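Side-chain contacts in hypothetical protein TTHA0849 (Thermus thermophilus, PDB 2D4R), which is of unknown function but, as a putative member of the START-domain superfamily, probably binds a lipid or another hydrophobic ligand: residues W91-E96 and T100-T105; L37-V40 and R46-S49; I10-E15 and E140-A145. All coordinates share one frame; numbering follows the deposited sequence.

How the contacts relate
From the N terminus, strand 3-10 runs into the turn at 10-15, the first half of contact 3; its partner, 140-145, comes only at the end of the C-terminal helix 120-144, so this contact closes a loop spanning nearly the whole chain and joins the end of strand 3-10 to that helix. Contacts 2 and 1 both fall within that loop and follow one another in series, each closing a beta hairpin: 34-43 with 46-55, then 86-95 with 100-109. The two hairpins belong to one antiparallel sheet, their centres about 21 Å apart and their nearest atoms about 8 Å. Contacts 1 and 3 touch through Thr-100, whose OG1 lies 2.5 Å from Ala-12 O, a probable hydrogen bond.

Contact 1 of 3, residues W91-E96 and T100-T105; sequences WVFLPE and TRVVLT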
ATOM      1  N   TRP A  91      -6.820  -2.461   1.699  1.00 31.72           N
ATOM      2  CA  TRP A  91      -6.082  -3.428   2.509  1.00 30.75           C
ATOM      3  C   TRP A  91      -7.108  -4.138   3.409  1.00 33.27           C
ATOM      4  O   TRP A  91      -7.880  -3.485   4.120  1.00 34.56           O
ATOM      5  CB  TRP A  91      -5.049  -2.734   3.406  1.00 26.84           C
ATOM      6  CG  TRP A  91      -3.972  -1.943   2.686  1.00 30.02           C
ATOM      7  CD1 TRP A  91      -4.152  -0.884   1.839  1.00 22.21           C
ATOM      8  CD2 TRP A  91      -2.551  -2.092   2.838  1.00 28.04           C
ATOM      9  NE1 TRP A  91      -2.941  -0.363   1.467  1.00 25.05           N
ATOM     10  CE2 TRP A  91      -1.941  -1.080   2.065  1.00 28.97           C
ATOM     11  CE3 TRP A  91      -1.738  -2.979   3.553  1.00 32.27           C
ATOM     12  CZ2 TRP A  91      -0.557  -0.924   1.991  1.00 26.34           C
ATOM     13  CZ3 TRP A  91      -0.357  -2.825   3.480  1.00 32.93           C
ATOM     14  CH2 TRP A  91       0.218  -1.801   2.704  1.00 30.50           C
ATOM     15  N   VAL A  92      -7.126  -5.464   3.375  1.00 27.86           N
ATOM     16  CA  VAL A  92      -7.968  -6.217   4.302  1.00 33.45           C
ATOM     17  C   VAL A  92      -7.143  -7.257   5.049  1.00 33.04           C
ATOM     18  O   VAL A  92      -6.178  -7.811   4.518  1.00 28.45           O
ATOM     19  CB  VAL A  92      -9.154  -6.933   3.570  1.00 40.06           C
ATOM     20  CG1 VAL A  92     -10.067  -5.885   2.908  1.00 27.83           C
ATOM     21  CG2 VAL A  92      -8.614  -7.947   2.526  1.00 29.01           C
ATOM     22  N   PHE A  93      -7.526  -7.504   6.295  1.00 34.02           N
ATOM     23  CA  PHE A  93      -6.740  -8.347   7.168  1.00 35.74           C
ATOM     24  C   PHE A  93      -7.629  -9.464   7.676  1.00 34.80           C
ATOM     25  O   PHE A  93      -8.525  -9.258   8.490  1.00 38.28           O
ATOM     26  CB  PHE A  93      -6.169  -7.508   8.315  1.00 32.01           C
ATOM     27  CG  PHE A  93      -5.368  -6.320   7.843  1.00 34.43           C
ATOM     28  CD1 PHE A  93      -6.005  -5.222   7.263  1.00 22.41           C
ATOM     29  CD2 PHE A  93      -3.979  -6.309   7.949  1.00 24.36           C
ATOM     30  CE1 PHE A  93      -5.271  -4.141   6.795  1.00 32.71           C
ATOM     31  CE2 PHE A  93      -3.239  -5.231   7.483  1.00 30.96           C
ATOM     32  CZ  PHE A  93      -3.886  -4.142   6.901  1.00 23.56           C
ATOM     33  N   LEU A  94      -7.374 -10.656   7.166  1.00 41.74           N
ATOM     34  CA  LEU A  94      -8.259 -11.786   7.393  1.00 45.77           C
ATOM     35  C   LEU A  94      -7.630 -12.791   8.351  1.00 45.53           C
ATOM     36  O   LEU A  94      -6.414 -13.004   8.327  1.00 44.76           O
ATOM     37  CB  LEU A  94      -8.554 -12.480   6.065  1.00 42.45           C
ATOM     38  CG  LEU A  94      -9.006 -11.595   4.900  1.00 49.60           C
ATOM     39  CD1 LEU A  94      -9.004 -12.420   3.608  1.00 52.49           C
ATOM     40  CD2 LEU A  94     -10.392 -11.032   5.186  1.00 36.44           C
ATOM     41  N   PRO A  95      -8.453 -13.430   9.199  1.00 47.32           N
ATOM     42  CA  PRO A  95      -7.910 -14.413  10.139  1.00 49.99           C
ATOM     43  C   PRO A  95      -7.488 -15.658   9.383  1.00 48.98           C
ATOM     44  O   PRO A  95      -8.261 -16.202   8.603  1.00 55.31           O
ATOM     45  CB  PRO A  95      -9.070 -14.678  11.097  1.00 48.36           C
ATOM     46  CG  PRO A  95     -10.283 -14.348  10.312  1.00 50.46           C
ATOM     47  CD  PRO A  95      -9.898 -13.221   9.397  1.00 51.53           C
ATOM     48  N   GLU A  96      -6.248 -16.080   9.599  1.00 50.88           N
ATOM     49  CA  GLU A  96      -5.744 -17.340   9.071  1.00 52.77           C
ATOM     50  C   GLU A  96      -4.872 -17.997  10.142  1.00 56.25           C
ATOM     51  O   GLU A  96      -3.652 -17.852  10.136  1.00 55.39           O
ATOM     52  CB  GLU A  96      -4.925 -17.087   7.811  1.00 50.52           C
ATOM     53  CG  GLU A  96      -4.398 -18.350   7.145  1.00 39.94           C
ATOM     54  CD  GLU A  96      -3.989 -18.099   5.710  1.00 41.92           C
ATOM     55  OE1 GLU A  96      -2.779 -18.179   5.421  1.00 42.15           O
ATOM     56  OE2 GLU A  96      -4.876 -17.814   4.871  1.00 40.95           O
ATOM     57  N   THR A 100      -2.451 -13.814  10.159  1.00 46.74           N
ATOM     58  CA  THR A 100      -3.201 -12.913   9.307  1.00 41.07           C
ATOM     59  C   THR A 100      -2.942 -13.166   7.825  1.00 39.67           C
ATOM     60  O   THR A 100      -1.801 -13.183   7.377  1.00 38.81           O
ATOM     61  CB  THR A 100      -2.827 -11.456   9.622  1.00 35.39           C
ATOM     62  OG1 THR A 100      -3.009 -11.217  11.019  1.00 40.53           O
ATOM     63  CG2 THR A 100      -3.700 -10.494   8.833  1.00 38.76           C
ATOM     64  N   ARG A 101      -4.008 -13.358   7.059  1.00 44.32           N
ATOM     65  CA  ARG A 101      -3.882 -13.294   5.614  1.00 40.86           C
ATOM     66  C   ARG A 101      -4.190 -11.865   5.168  1.00 40.10           C
ATOM     67  O   ARG A 101      -5.347 -11.416   5.210  1.00 39.14           O
ATOM     68  CB  ARG A 101      -4.845 -14.273   4.949  1.00 44.75           C
ATOM     69  CG  ARG A 101      -4.752 -14.250   3.434  1.00 41.94           C
ATOM     70  CD  ARG A 101      -4.538 -15.629   2.860  1.00 39.64           C
ATOM     71  NE  ARG A 101      -3.479 -15.626   1.857  1.00 43.01           N
ATOM     72  CZ  ARG A 101      -2.250 -16.090   2.065  1.00 50.50           C
ATOM     73  NH1 ARG A 101      -1.346 -16.044   1.091  1.00 51.27           N
ATOM     74  NH2 ARG A 101      -1.923 -16.610   3.242  1.00 49.68           N
ATOM     75  N   VAL A 102      -3.148 -11.147   4.759  1.00 37.81           N
ATOM     76  CA  VAL A 102      -3.307  -9.775   4.310  1.00 34.06           C
ATOM     77  C   VAL A 102      -3.522  -9.737   2.803  1.00 34.67           C
ATOM     78  O   VAL A 102      -2.751 -10.328   2.038  1.00 33.89           O
ATOM     79  CB  VAL A 102      -2.077  -8.914   4.687  1.00 34.25           C
ATOM     80  CG1 VAL A 102      -2.268  -7.484   4.211  1.00 31.38           C
ATOM     81  CG2 VAL A 102      -1.887  -8.917   6.197  1.00 27.61           C
ATOM     82  N   VAL A 103      -4.584  -9.051   2.387  1.00 36.06           N
ATOM     83  CA  VAL A 103      -4.900  -8.920   0.971  1.00 34.02           C
ATOM     84  C   VAL A 103      -4.886  -7.460   0.534  1.00 31.02           C
ATOM     85  O   VAL A 103      -5.597  -6.624   1.088  1.00 33.28           O
ATOM     86  CB  VAL A 103      -6.281  -9.506   0.649  1.00 36.56           C
ATOM     87  CG1 VAL A 103      -6.485  -9.542  -0.860  1.00 31.30           C
ATOM     88  CG2 VAL A 103      -6.412 -10.888   1.269  1.00 35.58           C
ATOM     89  N   LEU A 104      -4.071  -7.166  -0.469  1.00 31.91           N
ATOM     90  CA  LEU A 104      -3.925  -5.804  -0.960  1.00 35.91           C
ATOM     91  C   LEU A 104      -4.335  -5.711  -2.424  1.00 36.69           C
ATOM     92  O   LEU A 104      -3.732  -6.339  -3.293  1.00 37.16           O
ATOM     93  CB  LEU A 104      -2.474  -5.337  -0.799  1.00 28.24           C
ATOM     94  CG  LEU A 104      -2.117  -3.965  -1.369  1.00 29.01           C
ATOM     95  CD1 LEU A 104      -3.075  -2.920  -0.833  1.00 27.33           C
ATOM     96  CD2 LEU A 104      -0.677  -3.621  -1.003  1.00 29.57           C
ATOM     97  N   THR A 105      -5.357  -4.910  -2.690  1.00 37.63           N
ATOM     98  CA  THR A 105      -5.908  -4.782  -4.028  1.00 35.33           C
ATOM     99  C   THR A 105      -5.734  -3.343  -4.496  1.00 35.99           C
ATOM    100  O   THR A 105      -6.113  -2.399  -3.784  1.00 34.96           O
ATOM    101  CB  THR A 105      -7.410  -5.118  -4.010  1.00 41.55           C
ATOM    102  OG1 THR A 105      -7.610  -6.320  -3.264  1.00 38.83           O
ATOM    103  CG2 THR A 105      -7.947  -5.295  -5.417  1.00 34.84           C
TER
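Trp-91 lies beside Leu-104, whose CD1 sits over the five-membered ring in a CH-pi contact, 3.4 Å from the ring centroid and 10° off its normal. Replacing the indole with an alanine is likely to leave the Leu-104 methyl without the aromatic face it packs on and to open a gap on this side of the sheet. Val-92 is gripped by two nearly straight backbone hydrogen bonds, Val-92 N to Val-103 O (3.0 Å) and Val-103 N to Val-92 O (2.9 Å). Its CG2 meets Val-103 CB at 3.4 Å. The Phe-93 ring is met obliquely by Val-102 CG2, 3.8 Å from CD2. Leu-94 and Arg-101 form a second, less straight hydrogen-bonded pair, and Leu-94 CD1 reaches Val-103 CG2. Glu-96 extends from a CG anti to the backbone N (chi1 -178°), bringing OE1 to 2.8 Å from Arg-101 NH2. The carboxylate and guanidinium planes are 13° apart, but the bond is bent and weak, which suggests that charge attraction contributes more than the hydrogen bond. This antiparallel hairpin lies between strands 74-82 and 3-10; helix 120-144 covers the face carrying Trp-91, Phe-93, Val-102 and Leu-104, with Val-17 of helix 14-22 against Phe-93 and Val-102.

Contact 2 of 3, residues L37-V40 and R46-S49; sequences LEVV and RTRS
Val-40 and Arg-48 meet through one backbone hydrogen bond, from Val-40 N to Arg-48 O at 2.7 Å, with an N-H...O angle of 143°. The same carbonyl is approached by the Val-40 side chain: CG2 stands between the backbone N and the carbonyl carbon (chi1 of CG1 -66°), which sets it 3.1 Å from Arg-48 O. That methyl also rests against the aliphatic part of Arg-48, 3.5 Å from its CB and equally near its CG, so the valine covers the base of the arginine rather than its charged end.

One residue further in, Val-39 and Ser-49 form an antiparallel non-hydrogen-bonded pair with their CA atoms 4.2 Å apart. Beside this pair, Ser-49 CA makes a CA-H...O contact with Glu-38 O at 3.2 Å. On the far side of Glu-38, Leu-37 brings CD2 to Ser-49 CB, at 3.9 Å; its CG lies opposite the backbone N, and CD2 is the branch off the extended path of the chain.

A second shell positions the polar ends: Arg-48 NH2 makes a salt bridge with Glu-65, Ser-49 OG is hydrogen-bonded to both Glu-66 and Trp-51, and the same Glu-66 oxygen, OE1, also bonds Thr-47 OG1, tying together two hydroxyls of strand 46-55.

The short segments run antiparallel at 130°, well away from the 180° of a straight pairing. They belong to the hairpin of strands 34-43 and 46-55 at the sheet margin, where 34-43 is outermost within this chain and 46-55 lies between it and 58-69. Helix 24-27 backs the pair, Glu-25 accepting a hydrogen bond from Val-39 N and Leu-24 packing against Leu-37 and Ser-49.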
ATOM      1  N   LEU A  37       7.291   8.870   2.797  1.00 30.84           N
ATOM      2  CA  LEU A  37       5.881   8.701   3.095  1.00 35.47           C
ATOM      3  C   LEU A  37       5.546   9.540   4.324  1.00 37.32           C
ATOM      4  O   LEU A  37       5.937   9.211   5.441  1.00 38.85           O
ATOM      5  CB  LEU A  37       5.570   7.220   3.349  1.00 26.00           C
ATOM      6  CG  LEU A  37       4.124   6.746   3.170  1.00 23.45           C
ATOM      7  CD1 LEU A  37       3.988   5.289   3.640  1.00 17.59           C
ATOM      8  CD2 LEU A  37       3.192   7.650   3.954  1.00 18.57           C
ATOM      9  N   GLU A  38       4.827  10.632   4.104  1.00 38.26           N
ATOM     10  CA  GLU A  38       4.488  11.543   5.187  1.00 39.95           C
ATOM     11  C   GLU A  38       2.977  11.687   5.384  1.00 35.17           C
ATOM     12  O   GLU A  38       2.241  12.024   4.458  1.00 26.02           O
ATOM     13  CB  GLU A  38       5.131  12.921   4.944  1.00 44.69           C
ATOM     14  CG  GLU A  38       5.434  13.251   3.479  1.00 62.24           C
ATOM     15  CD  GLU A  38       6.373  14.453   3.301  1.00 70.04           C
ATOM     16  OE1 GLU A  38       6.365  15.058   2.205  1.00 68.07           O
ATOM     17  OE2 GLU A  38       7.125  14.789   4.247  1.00 68.82           O
ATOM     18  N   VAL A  39       2.518  11.422   6.605  1.00 37.98           N
ATOM     19  CA  VAL A  39       1.119  11.650   6.950  1.00 38.76           C
ATOM     20  C   VAL A  39       0.871  13.152   7.068  1.00 44.83           C
ATOM     21  O   VAL A  39       1.415  13.806   7.960  1.00 46.81           O
ATOM     22  CB  VAL A  39       0.737  10.972   8.290  1.00 32.96           C
ATOM     23  CG1 VAL A  39      -0.658  11.441   8.724  1.00 34.70           C
ATOM     24  CG2 VAL A  39       0.760   9.453   8.142  1.00 24.61           C
ATOM     25  N   VAL A  40       0.058  13.702   6.167  1.00 41.67           N
ATOM     26  CA  VAL A  40      -0.173  15.139   6.152  1.00 42.86           C
ATOM     27  C   VAL A  40      -1.393  15.563   6.977  1.00 48.21           C
ATOM     28  O   VAL A  40      -1.446  16.686   7.474  1.00 51.46           O
ATOM     29  CB  VAL A  40      -0.352  15.687   4.716  1.00 38.86           C
ATOM     30  CG1 VAL A  40       0.930  15.546   3.940  1.00 40.57           C
ATOM     31  CG2 VAL A  40      -1.486  14.977   4.015  1.00 42.34           C
ATOM     32  N   ARG A  46      -9.848   8.527   9.078  1.00 45.78           N
ATOM     33  CA  ARG A  46      -9.108   8.700   7.829  1.00 46.20           C
ATOM     34  C   ARG A  46      -7.859   9.563   7.987  1.00 43.77           C
ATOM     35  O   ARG A  46      -7.814  10.472   8.818  1.00 40.37           O
ATOM     36  CB  ARG A  46     -10.017   9.296   6.746  1.00 51.42           C
ATOM     37  CG  ARG A  46     -11.151  10.160   7.281  1.00 56.43           C
ATOM     38  CD  ARG A  46     -12.114  10.603   6.168  1.00 63.03           C
ATOM     39  NE  ARG A  46     -13.119   9.596   5.829  1.00 64.30           N
ATOM     40  CZ  ARG A  46     -14.288   9.461   6.452  1.00 62.97           C
ATOM     41  NH1 ARG A  46     -14.613  10.266   7.456  1.00 61.85           N
ATOM     42  NH2 ARG A  46     -15.141   8.525   6.065  1.00 56.14           N
ATOM     43  N   THR A  47      -6.835   9.251   7.199  1.00 37.73           N
ATOM     44  CA  THR A  47      -5.662  10.104   7.109  1.00 29.60           C
ATOM     45  C   THR A  47      -5.475  10.527   5.675  1.00 31.17           C
ATOM     46  O   THR A  47      -6.134  10.005   4.773  1.00 30.84           O
ATOM     47  CB  THR A  47      -4.361   9.393   7.557  1.00 30.37           C
ATOM     48  OG1 THR A  47      -4.202   8.176   6.823  1.00 33.76           O
ATOM     49  CG2 THR A  47      -4.379   9.106   9.053  1.00 28.14           C
ATOM     50  N   ARG A  48      -4.580  11.492   5.478  1.00 29.88           N
ATOM     51  CA  ARG A  48      -4.081  11.839   4.158  1.00 30.17           C
ATOM     52  C   ARG A  48      -2.562  11.752   4.211  1.00 28.65           C
ATOM     53  O   ARG A  48      -1.938  12.181   5.186  1.00 32.79           O
ATOM     54  CB  ARG A  48      -4.530  13.259   3.754  1.00 27.49           C
ATOM     55  CG  ARG A  48      -4.224  13.585   2.284  1.00 36.93           C
ATOM     56  CD  ARG A  48      -4.677  14.996   1.851  1.00 43.97           C
ATOM     57  NE  ARG A  48      -6.131  15.096   1.788  1.00 46.83           N
ATOM     58  CZ  ARG A  48      -6.876  15.655   2.735  1.00 48.78           C
ATOM     59  NH1 ARG A  48      -6.295  16.174   3.807  1.00 48.61           N
ATOM     60  NH2 ARG A  48      -8.199  15.666   2.627  1.00 43.83           N
ATOM     61  N   SER A  49      -1.960  11.188   3.171  1.00 23.07           N
ATOM     62  CA  SER A  49      -0.524  10.972   3.182  1.00 22.73           C
ATOM     63  C   SER A  49       0.105  11.265   1.822  1.00 27.36           C
ATOM     64  O   SER A  49      -0.541  11.113   0.783  1.00 31.70           O
ATOM     65  CB  SER A  49      -0.226   9.532   3.591  1.00 24.15           C
ATOM     66  OG  SER A  49      -0.813   8.626   2.678  1.00 31.61           O
TER

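Contact 3 of 3, residues I10-E15 and E140-A145; sequences IPAPPE and ERVLAA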
ATOM      1  N   ILE A  10       0.901 -13.371   7.441  1.00 37.32           N
ATOM      2  CA  ILE A  10       1.762 -12.834   8.491  1.00 40.40           C
ATOM      3  C   ILE A  10       1.469 -13.463   9.859  1.00 37.91           C
ATOM      4  O   ILE A  10       0.345 -13.430  10.349  1.00 36.91           O
ATOM      5  CB  ILE A  10       1.625 -11.299   8.576  1.00 37.79           C
ATOM      6  CG1 ILE A  10       2.187 -10.675   7.289  1.00 44.60           C
ATOM      7  CG2 ILE A  10       2.363 -10.761   9.799  1.00 37.08           C
ATOM      8  CD1 ILE A  10       2.037  -9.162   7.190  1.00 39.64           C
ATOM      9  N   PRO A  11       2.492 -14.055  10.486  1.00 39.15           N
ATOM     10  CA  PRO A  11       2.341 -14.696  11.798  1.00 41.53           C
ATOM     11  C   PRO A  11       2.102 -13.719  12.956  1.00 41.17           C
ATOM     12  O   PRO A  11       3.004 -13.434  13.738  1.00 38.63           O
ATOM     13  CB  PRO A  11       3.637 -15.480  11.960  1.00 40.56           C
ATOM     14  CG  PRO A  11       4.616 -14.771  11.086  1.00 39.22           C
ATOM     15  CD  PRO A  11       3.839 -14.253   9.926  1.00 40.54           C
ATOM     16  N   ALA A  12       0.870 -13.223  13.055  1.00 41.70           N
ATOM     17  CA  ALA A  12       0.477 -12.299  14.114  1.00 31.22           C
ATOM     18  C   ALA A  12      -1.025 -12.063  13.997  1.00 33.76           C
ATOM     19  O   ALA A  12      -1.575 -12.113  12.903  1.00 33.40           O
ATOM     20  CB  ALA A  12       1.238 -10.992  13.978  1.00 26.88           C
ATOM     21  N   PRO A  13      -1.709 -11.809  15.123  1.00 37.54           N
ATOM     22  CA  PRO A  13      -3.154 -11.581  15.069  1.00 38.67           C
ATOM     23  C   PRO A  13      -3.550 -10.406  14.198  1.00 38.93           C
ATOM     24  O   PRO A  13      -2.918  -9.350  14.223  1.00 37.03           O
ATOM     25  CB  PRO A  13      -3.551 -11.374  16.529  1.00 35.56           C
ATOM     26  CG  PRO A  13      -2.308 -10.942  17.198  1.00 43.35           C
ATOM     27  CD  PRO A  13      -1.177 -11.625  16.482  1.00 40.91           C
ATOM     28  N   PRO A  14      -4.627 -10.577  13.424  1.00 42.00           N
ATOM     29  CA  PRO A  14      -5.159  -9.560  12.515  1.00 41.89           C
ATOM     30  C   PRO A  14      -5.180  -8.158  13.100  1.00 41.28           C
ATOM     31  O   PRO A  14      -4.829  -7.196  12.429  1.00 43.84           O
ATOM     32  CB  PRO A  14      -6.564 -10.071  12.184  1.00 41.95           C
ATOM     33  CG  PRO A  14      -6.474 -11.558  12.380  1.00 41.31           C
ATOM     34  CD  PRO A  14      -5.513 -11.753  13.520  1.00 42.32           C
ATOM     35  N   GLU A  15      -5.594  -8.039  14.352  1.00 45.63           N
ATOM     36  CA  GLU A  15      -5.714  -6.721  14.956  1.00 47.54           C
ATOM     37  C   GLU A  15      -4.343  -6.057  15.037  1.00 45.15           C
ATOM     38  O   GLU A  15      -4.217  -4.843  14.869  1.00 43.60           O
ATOM     39  CB  GLU A  15      -6.324  -6.817  16.358  1.00 52.71           C
ATOM     40  CG  GLU A  15      -6.507  -5.445  17.013  1.00 62.55           C
ATOM     41  CD  GLU A  15      -7.823  -5.302  17.762  1.00 68.92           C
ATOM     42  OE1 GLU A  15      -8.243  -6.272  18.436  1.00 71.87           O
ATOM     43  OE2 GLU A  15      -8.434  -4.212  17.680  1.00 63.32           O
ATOM     44  N   GLU A 140       7.836  -7.472   7.708  1.00 39.51           N
ATOM     45  CA  GLU A 140       9.074  -7.143   8.379  1.00 40.28           C
ATOM     46  C   GLU A 140       8.866  -6.102   9.464  1.00 39.97           C
ATOM     47  O   GLU A 140       9.690  -5.963  10.370  1.00 31.72           O
ATOM     48  CB  GLU A 140      10.092  -6.645   7.357  1.00 47.52           C
ATOM     49  CG  GLU A 140      10.493  -7.712   6.348  1.00 55.78           C
ATOM     50  CD  GLU A 140      11.533  -7.219   5.366  1.00 61.98           C
ATOM     51  OE1 GLU A 140      11.456  -6.033   4.984  1.00 61.24           O
ATOM     52  OE2 GLU A 140      12.424  -8.013   4.981  1.00 63.41           O
ATOM     53  N   ARG A 141       7.766  -5.364   9.367  1.00 37.60           N
ATOM     54  CA  ARG A 141       7.430  -4.400  10.403  1.00 37.31           C
ATOM     55  C   ARG A 141       6.939  -5.200  11.596  1.00 34.24           C
ATOM     56  O   ARG A 141       7.353  -4.971  12.730  1.00 37.42           O
ATOM     57  CB  ARG A 141       6.318  -3.464   9.924  1.00 37.94           C
ATOM     58  CG  ARG A 141       6.456  -2.006  10.333  1.00 35.61           C
ATOM     59  CD  ARG A 141       6.792  -1.819  11.796  1.00 35.90           C
ATOM     60  NE  ARG A 141       6.096  -0.667  12.378  1.00 36.86           N
ATOM     61  CZ  ARG A 141       6.376  -0.142  13.572  1.00 36.42           C
ATOM     62  NH1 ARG A 141       7.344  -0.658  14.318  1.00 41.53           N
ATOM     63  NH2 ARG A 141       5.680   0.886  14.037  1.00 30.19           N
ATOM     64  N   VAL A 142       6.056  -6.152  11.317  1.00 33.13           N
ATOM     65  CA  VAL A 142       5.340  -6.872  12.357  1.00 31.77           C
ATOM     66  C   VAL A 142       6.305  -7.736  13.158  1.00 35.32           C
ATOM     67  O   VAL A 142       6.167  -7.853  14.377  1.00 40.68           O
ATOM     68  CB  VAL A 142       4.203  -7.755  11.753  1.00 28.61           C
ATOM     69  CG1 VAL A 142       3.503  -8.535  12.839  1.00 21.00           C
ATOM     70  CG2 VAL A 142       3.190  -6.876  11.034  1.00 23.86           C
ATOM     71  N   LEU A 143       7.288  -8.322  12.478  1.00 35.25           N
ATOM     72  CA  LEU A 143       8.386  -9.020  13.144  1.00 33.56           C
ATOM     73  C   LEU A 143       9.259  -8.077  13.978  1.00 36.58           C
ATOM     74  O   LEU A 143       9.595  -8.388  15.118  1.00 39.22           O
ATOM     75  CB  LEU A 143       9.252  -9.739  12.112  1.00 36.00           C
ATOM     76  CG  LEU A 143      10.634 -10.198  12.581  1.00 48.44           C
ATOM     77  CD1 LEU A 143      10.483 -11.135  13.771  1.00 54.18           C
ATOM     78  CD2 LEU A 143      11.359 -10.894  11.431  1.00 48.84           C
ATOM     79  N   ALA A 144       9.616  -6.926  13.417  1.00 38.12           N
ATOM     80  CA  ALA A 144      10.436  -5.955  14.139  1.00 39.47           C
ATOM     81  C   ALA A 144       9.746  -5.512  15.421  1.00 45.15           C
ATOM     82  O   ALA A 144      10.342  -5.550  16.498  1.00 49.12           O
ATOM     83  CB  ALA A 144      10.705  -4.748  13.278  1.00 29.22           C
ATOM     84  N   ALA A 145       8.495  -5.083  15.307  1.00 43.06           N
ATOM     85  CA  ALA A 145       7.759  -4.599  16.465  1.00 41.20           C
ATOM     86  C   ALA A 145       7.371  -5.721  17.444  1.00 40.73           C
ATOM     87  O   ALA A 145       6.895  -5.454  18.539  1.00 37.26           O
ATOM     88  CB  ALA A 145       6.528  -3.859  16.007  1.00 40.17           C
TER
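Val-142 joins the two ends of the chain almost alone: with no hydrogen bond across the contact and only 115 Å² of surface buried, this one helix side chain meets both Ile-10 and Ala-12. Its CG1 does most of the touching, 3.5 Å from Ala-12 CB and 3.9 Å from Ile-10 CG2. That methyl lies opposite the backbone N across the CA-CB bond (chi1 178°), a setting that places it against Ala-12 and Ile-10, while CG2 stays more distant, 4.2 Å from Ile-10 CG2. The isoleucine answers with its CG2 branch, and the two branched side chains pass at a slant instead of lying alongside one another.

The turn shape brings both apolar groups to the same valine. Pro-11 is the centre of an inverse gamma turn, marked by a weak hydrogen bond from Ala-12 N to Ile-10 O at 2.8 Å, and Ile-10 and Ala-12 both direct their CB atoms toward the helix. Beyond Ala-12, Pro-13 occupies the N-cap position of helix 14-22.

The contact sets the end of strand 3-10 and the approach to helix 14-22 against the last turns of helix 120-144. An antiparallel sheet curved around this helix is consistent with the helix-grip fold of the Bet v 1-like superfamily. Val-17 packs on Ile-10 and Ala-12, Leu-20 on Val-142, and Leu-138 of the long helix also reaches Ile-10.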